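Side-chain contact in putative regulator of transfer genes ArtA (Staphylococcus aureus subsp. aureus USA300, PDB 3GXQ), which binds DNA through a ribbon-helix-helix motif and acts as a master regulator of plasmid transmission genes: residues E25-A30 with D36-A41. Numbering follows the deposited sequence.
Sequences EIIKYA and DNVSQA. With nucleotides of chain D.
Ala30 and Ala41 meet beside the turn that joins the two helices of the ribbon-helix-helix fold, where the start of helix 38-53 also grips the DNA backbone. Their CB atoms lie 3.6 Å apart, a close approach between the two helices. Ala41 CB also sits at the edge of the Tyr29 ring, in its plane, 3.6 Å from CD2. The Tyr29 ring is set beside this methyl by chi1 of -180°, with CG anti to the backbone N. Ile26 adds CG2, which faces both Ala41 CB and Val38 CG1. On the flank nearer the DNA, Val38 CG2 lies 3.9 Å from Ile27 CG1, the two side chains crossing at a slant. Asp36 N donates a hydrogen bond to Ala30 O (2.9 Å) and ties the turn to helix 20-33.

Asn37 is the N-cap: its OD1 accepts from Gln40 N at 3.0 Å, while ND2 donates to OP1 of DA3 in chain D. The DT4 phosphate of the same strand takes Val38 N on OP1. Its OP2 receives both Ser39 N and Ser39 OG (2.7 Å). The helix N-terminus thus points at the phosphate, and its dipole probably favours this anion.

Further along helix 38-53, Ile45 packs on Ile26 and Tyr29. Leu14 of the second subunit, on strand 12-18, covers Ile26, and Ile53 of that subunit's helix 38-53 packs on Tyr29.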
ATOM      1  N   GLU B  25       7.212  -9.969   0.739  1.00 30.03           N
ATOM      2  CA  GLU B  25       7.368  -9.465   2.098  1.00 29.65           C
ATOM      3  C   GLU B  25       6.054  -9.061   2.710  1.00 28.30           C
ATOM      4  O   GLU B  25       5.866  -9.186   3.923  1.00 28.01           O
ATOM      5  CB  GLU B  25       8.335  -8.290   2.118  1.00 32.73           C
ATOM      6  CG  GLU B  25       9.769  -8.680   2.406  1.00 34.20           C
ATOM      7  CD  GLU B  25      10.747  -7.604   1.982  1.00 38.49           C
ATOM      8  OE1 GLU B  25      10.478  -6.414   2.248  1.00 40.03           O
ATOM      9  OE2 GLU B  25      11.793  -7.949   1.387  1.00 41.57           O
ATOM     10  N   ILE B  26       5.139  -8.575   1.875  1.00 27.36           N
ATOM     11  CA  ILE B  26       3.827  -8.181   2.375  1.00 25.11           C
ATOM     12  C   ILE B  26       3.095  -9.476   2.700  1.00 24.62           C
ATOM     13  O   ILE B  26       2.372  -9.560   3.684  1.00 25.35           O
ATOM     14  CB  ILE B  26       3.031  -7.359   1.334  1.00 24.99           C
ATOM     15  CG1 ILE B  26       3.788  -6.057   1.015  1.00 23.68           C
ATOM     16  CG2 ILE B  26       1.650  -7.027   1.887  1.00 22.90           C
ATOM     17  CD1 ILE B  26       3.193  -5.260  -0.111  1.00 21.62           C
ATOM     18  N   ILE B  27       3.312 -10.493   1.874  1.00 23.98           N
ATOM     19  CA  ILE B  27       2.683 -11.790   2.074  1.00 26.58           C
ATOM     20  C   ILE B  27       3.214 -12.479   3.344  1.00 29.44           C
ATOM     21  O   ILE B  27       2.436 -13.055   4.117  1.00 29.37           O
ATOM     22  CB  ILE B  27       2.893 -12.697   0.858  1.00 26.94           C
ATOM     23  CG1 ILE B  27       1.994 -12.226  -0.296  1.00 25.01           C
ATOM     24  CG2 ILE B  27       2.617 -14.140   1.236  1.00 28.08           C
ATOM     25  CD1 ILE B  27       2.245 -12.973  -1.607  1.00 21.64           C
ATOM     26  N   LYS B  28       4.523 -12.420   3.575  1.00 28.67           N
ATOM     27  CA  LYS B  28       5.069 -13.038   4.770  1.00 29.73           C
ATOM     28  C   LYS B  28       4.459 -12.359   5.993  1.00 29.11           C
ATOM     29  O   LYS B  28       4.170 -13.022   6.976  1.00 28.23           O
ATOM     30  CB  LYS B  28       6.593 -12.917   4.797  1.00 33.82           C
ATOM     31  CG  LYS B  28       7.251 -13.529   6.032  1.00 39.23           C
ATOM     32  CD  LYS B  28       8.765 -13.588   5.872  1.00 42.81           C
ATOM     33  CE  LYS B  28       9.168 -14.499   4.711  1.00 43.25           C
ATOM     34  NZ  LYS B  28       8.941 -15.954   4.989  1.00 44.71           N
ATOM     35  N   TYR B  29       4.249 -11.043   5.931  1.00 29.21           N
ATOM     36  CA  TYR B  29       3.648 -10.303   7.051  1.00 28.55           C
ATOM     37  C   TYR B  29       2.179 -10.709   7.225  1.00 26.82           C
ATOM     38  O   TYR B  29       1.681 -10.821   8.342  1.00 27.51           O
ATOM     39  CB  TYR B  29       3.723  -8.786   6.806  1.00 30.10           C
ATOM     40  CG  TYR B  29       3.123  -7.933   7.922  1.00 30.98           C
ATOM     41  CD1 TYR B  29       3.905  -7.479   8.981  1.00 32.46           C
ATOM     42  CD2 TYR B  29       1.769  -7.608   7.930  1.00 32.70           C
ATOM     43  CE1 TYR B  29       3.352  -6.723  10.021  1.00 33.49           C
ATOM     44  CE2 TYR B  29       1.203  -6.855   8.967  1.00 32.61           C
ATOM     45  CZ  TYR B  29       2.000  -6.416  10.009  1.00 35.28           C
ATOM     46  OH  TYR B  29       1.440  -5.683  11.046  1.00 38.04           O
ATOM     47  N   ALA B  30       1.489 -10.920   6.111  1.00 26.10           N
ATOM     48  CA  ALA B  30       0.087 -11.315   6.141  1.00 24.35           C
ATOM     49  C   ALA B  30      -0.030 -12.696   6.789  1.00 25.28           C
ATOM     50  O   ALA B  30      -0.951 -12.971   7.562  1.00 24.86           O
ATOM     51  CB  ALA B  30      -0.479 -11.337   4.721  1.00 21.92           C
ATOM     52  N   ASP B  36      -3.074 -14.583   6.379  1.00 23.56           N
ATOM     53  CA  ASP B  36      -2.834 -14.505   4.948  1.00 21.24           C
ATOM     54  C   ASP B  36      -3.714 -13.521   4.183  1.00 19.78           C
ATOM     55  O   ASP B  36      -3.772 -13.575   2.969  1.00 16.90           O
ATOM     56  CB  ASP B  36      -2.935 -15.910   4.335  1.00 21.54           C
ATOM     57  CG  ASP B  36      -1.911 -16.139   3.236  1.00 24.20           C
ATOM     58  OD1 ASP B  36      -1.011 -15.286   3.100  1.00 27.35           O
ATOM     59  OD2 ASP B  36      -1.983 -17.162   2.520  1.00 21.93           O
ATOM     60  N   ASN B  37      -4.397 -12.624   4.890  1.00 20.81           N
ATOM     61  CA  ASN B  37      -5.227 -11.618   4.212  1.00 22.64           C
ATOM     62  C   ASN B  37      -4.281 -10.499   3.769  1.00 23.06           C
ATOM     63  O   ASN B  37      -3.998  -9.571   4.527  1.00 23.21           O
ATOM     64  CB  ASN B  37      -6.299 -11.035   5.143  1.00 21.92           C
ATOM     65  CG  ASN B  37      -7.222 -10.068   4.416  1.00 24.42           C
ATOM     66  OD1 ASN B  37      -6.798  -9.409   3.461  1.00 25.54           O
ATOM     67  ND2 ASN B  37      -8.480  -9.971   4.861  1.00 21.35           N
ATOM     68  N   VAL B  38      -3.777 -10.618   2.547  1.00 23.25           N
ATOM     69  CA  VAL B  38      -2.828  -9.662   1.987  1.00 23.63           C
ATOM     70  C   VAL B  38      -3.315  -8.224   2.010  1.00 24.18           C
ATOM     71  O   VAL B  38      -2.547  -7.320   2.333  1.00 24.03           O
ATOM     72  CB  VAL B  38      -2.443 -10.044   0.540  1.00 24.03           C
ATOM     73  CG1 VAL B  38      -1.558  -8.984  -0.066  1.00 21.02           C
ATOM     74  CG2 VAL B  38      -1.739 -11.389   0.548  1.00 22.15           C
ATOM     75  N   SER B  39      -4.582  -8.011   1.661  1.00 24.10           N
ATOM     76  CA  SER B  39      -5.172  -6.670   1.668  1.00 24.36           C
ATOM     77  C   SER B  39      -5.072  -6.034   3.060  1.00 26.24           C
ATOM     78  O   SER B  39      -4.732  -4.852   3.190  1.00 26.81           O
ATOM     79  CB  SER B  39      -6.653  -6.728   1.256  1.00 22.42           C
ATOM     80  OG  SER B  39      -6.814  -7.158  -0.090  1.00 22.86           O
ATOM     81  N   GLN B  40      -5.380  -6.809   4.100  1.00 27.33           N
ATOM     82  CA  GLN B  40      -5.330  -6.293   5.465  1.00 28.64           C
ATOM     83  C   GLN B  40      -3.894  -5.989   5.898  1.00 27.99           C
ATOM     84  O   GLN B  40      -3.652  -5.033   6.622  1.00 29.61           O
ATOM     85  CB  GLN B  40      -5.979  -7.289   6.427  1.00 31.96           C
ATOM     86  CG  GLN B  40      -5.846  -6.949   7.909  1.00 34.75           C
ATOM     87  CD  GLN B  40      -6.757  -7.797   8.789  1.00 40.89           C
ATOM     88  OE1 GLN B  40      -6.563  -7.876  10.006  1.00 43.01           O
ATOM     89  NE2 GLN B  40      -7.767  -8.425   8.180  1.00 42.25           N
ATOM     90  N   ALA B  41      -2.948  -6.807   5.454  1.00 26.99           N
ATOM     91  CA  ALA B  41      -1.547  -6.599   5.780  1.00 26.93           C
ATOM     92  C   ALA B  41      -1.091  -5.312   5.081  1.00 28.19           C
ATOM     93  O   ALA B  41      -0.398  -4.493   5.675  1.00 27.48           O
ATOM     94  CB  ALA B  41      -0.714  -7.799   5.314  1.00 25.02           C
TER
ATOM     95  P    DT D   4      -6.389 -11.139  -0.082  1.00 26.12           P
ATOM     96  OP1  DT D   4      -5.620 -12.060   0.774  1.00 23.80           O
ATOM     97  OP2  DT D   4      -6.058  -9.699  -0.102  1.00 29.34           O
ATOM     98  O5'  DT D   4      -6.264 -11.664  -1.568  1.00 30.20           O
ATOM     99  C5'  DT D   4      -7.405 -11.704  -2.394  1.00 33.93           C
ATOM    100  C4'  DT D   4      -7.090 -12.414  -3.682  1.00 35.98           C
ATOM    101  O4'  DT D   4      -8.126 -12.006  -4.600  1.00 38.45           O
ATOM    102  C3'  DT D   4      -5.783 -11.954  -4.320  1.00 41.00           C
ATOM    103  O3'  DT D   4      -5.218 -13.029  -5.090  1.00 46.06           O
ATOM    104  C2'  DT D   4      -6.208 -10.744  -5.133  1.00 39.16           C
ATOM    105  C1'  DT D   4      -7.613 -11.115  -5.574  1.00 37.77           C
ATOM    106  N1   DT D   4      -8.571 -10.000  -5.718  1.00 36.38           N
ATOM    107  C2   DT D   4      -9.585 -10.170  -6.633  1.00 36.55           C
ATOM    108  O2   DT D   4      -9.726 -11.188  -7.285  1.00 36.96           O
ATOM    109  N3   DT D   4     -10.436  -9.103  -6.759  1.00 36.52           N
ATOM    110  C4   DT D   4     -10.388  -7.914  -6.075  1.00 34.39           C
ATOM    111  O4   DT D   4     -11.230  -7.050  -6.309  1.00 34.15           O
ATOM    112  C5   DT D   4      -9.301  -7.800  -5.107  1.00 33.47           C
ATOM    113  C7   DT D   4      -9.173  -6.546  -4.299  1.00 28.63           C
ATOM    114  C6   DT D   4      -8.459  -8.836  -4.983  1.00 34.14           C
ATOM    115  P    DA D   3     -10.615  -7.094   2.585  1.00 28.66           P
ATOM    116  OP1  DA D   3      -9.878  -7.334   3.845  1.00 25.51           O
ATOM    117  OP2  DA D   3     -10.397  -5.850   1.830  1.00 30.22           O
ATOM    118  O5'  DA D   3     -10.370  -8.285   1.563  1.00 29.29           O
ATOM    119  C5'  DA D   3     -10.776  -9.601   1.896  1.00 29.46           C
ATOM    120  C4'  DA D   3     -10.160 -10.605   0.952  1.00 29.61           C
ATOM    121  O4'  DA D   3     -10.975 -10.711  -0.243  1.00 30.28           O
ATOM    122  C3'  DA D   3      -8.778 -10.165   0.460  1.00 29.21           C
ATOM    123  O3'  DA D   3      -7.956 -11.314   0.230  1.00 27.58           O
ATOM    124  C2'  DA D   3      -9.104  -9.390  -0.809  1.00 30.60           C
ATOM    125  C1'  DA D   3     -10.273 -10.192  -1.362  1.00 32.07           C
ATOM    126  N9   DA D   3     -11.224  -9.506  -2.239  1.00 36.41           N
ATOM    127  C8   DA D   3     -11.579  -8.183  -2.248  1.00 37.30           C
ATOM    128  N7   DA D   3     -12.449  -7.874  -3.182  1.00 38.65           N
ATOM    129  C5   DA D   3     -12.689  -9.076  -3.830  1.00 40.52           C
ATOM    130  C6   DA D   3     -13.526  -9.425  -4.919  1.00 42.33           C
ATOM    131  N6   DA D   3     -14.303  -8.554  -5.576  1.00 41.36           N
ATOM    132  N1   DA D   3     -13.532 -10.717  -5.314  1.00 41.84           N
ATOM    133  C2   DA D   3     -12.753 -11.590  -4.661  1.00 40.96           C
ATOM    134  N3   DA D   3     -11.932 -11.385  -3.631  1.00 40.73           N
ATOM    135  C4   DA D   3     -11.944 -10.091  -3.259  1.00 38.67           C
TER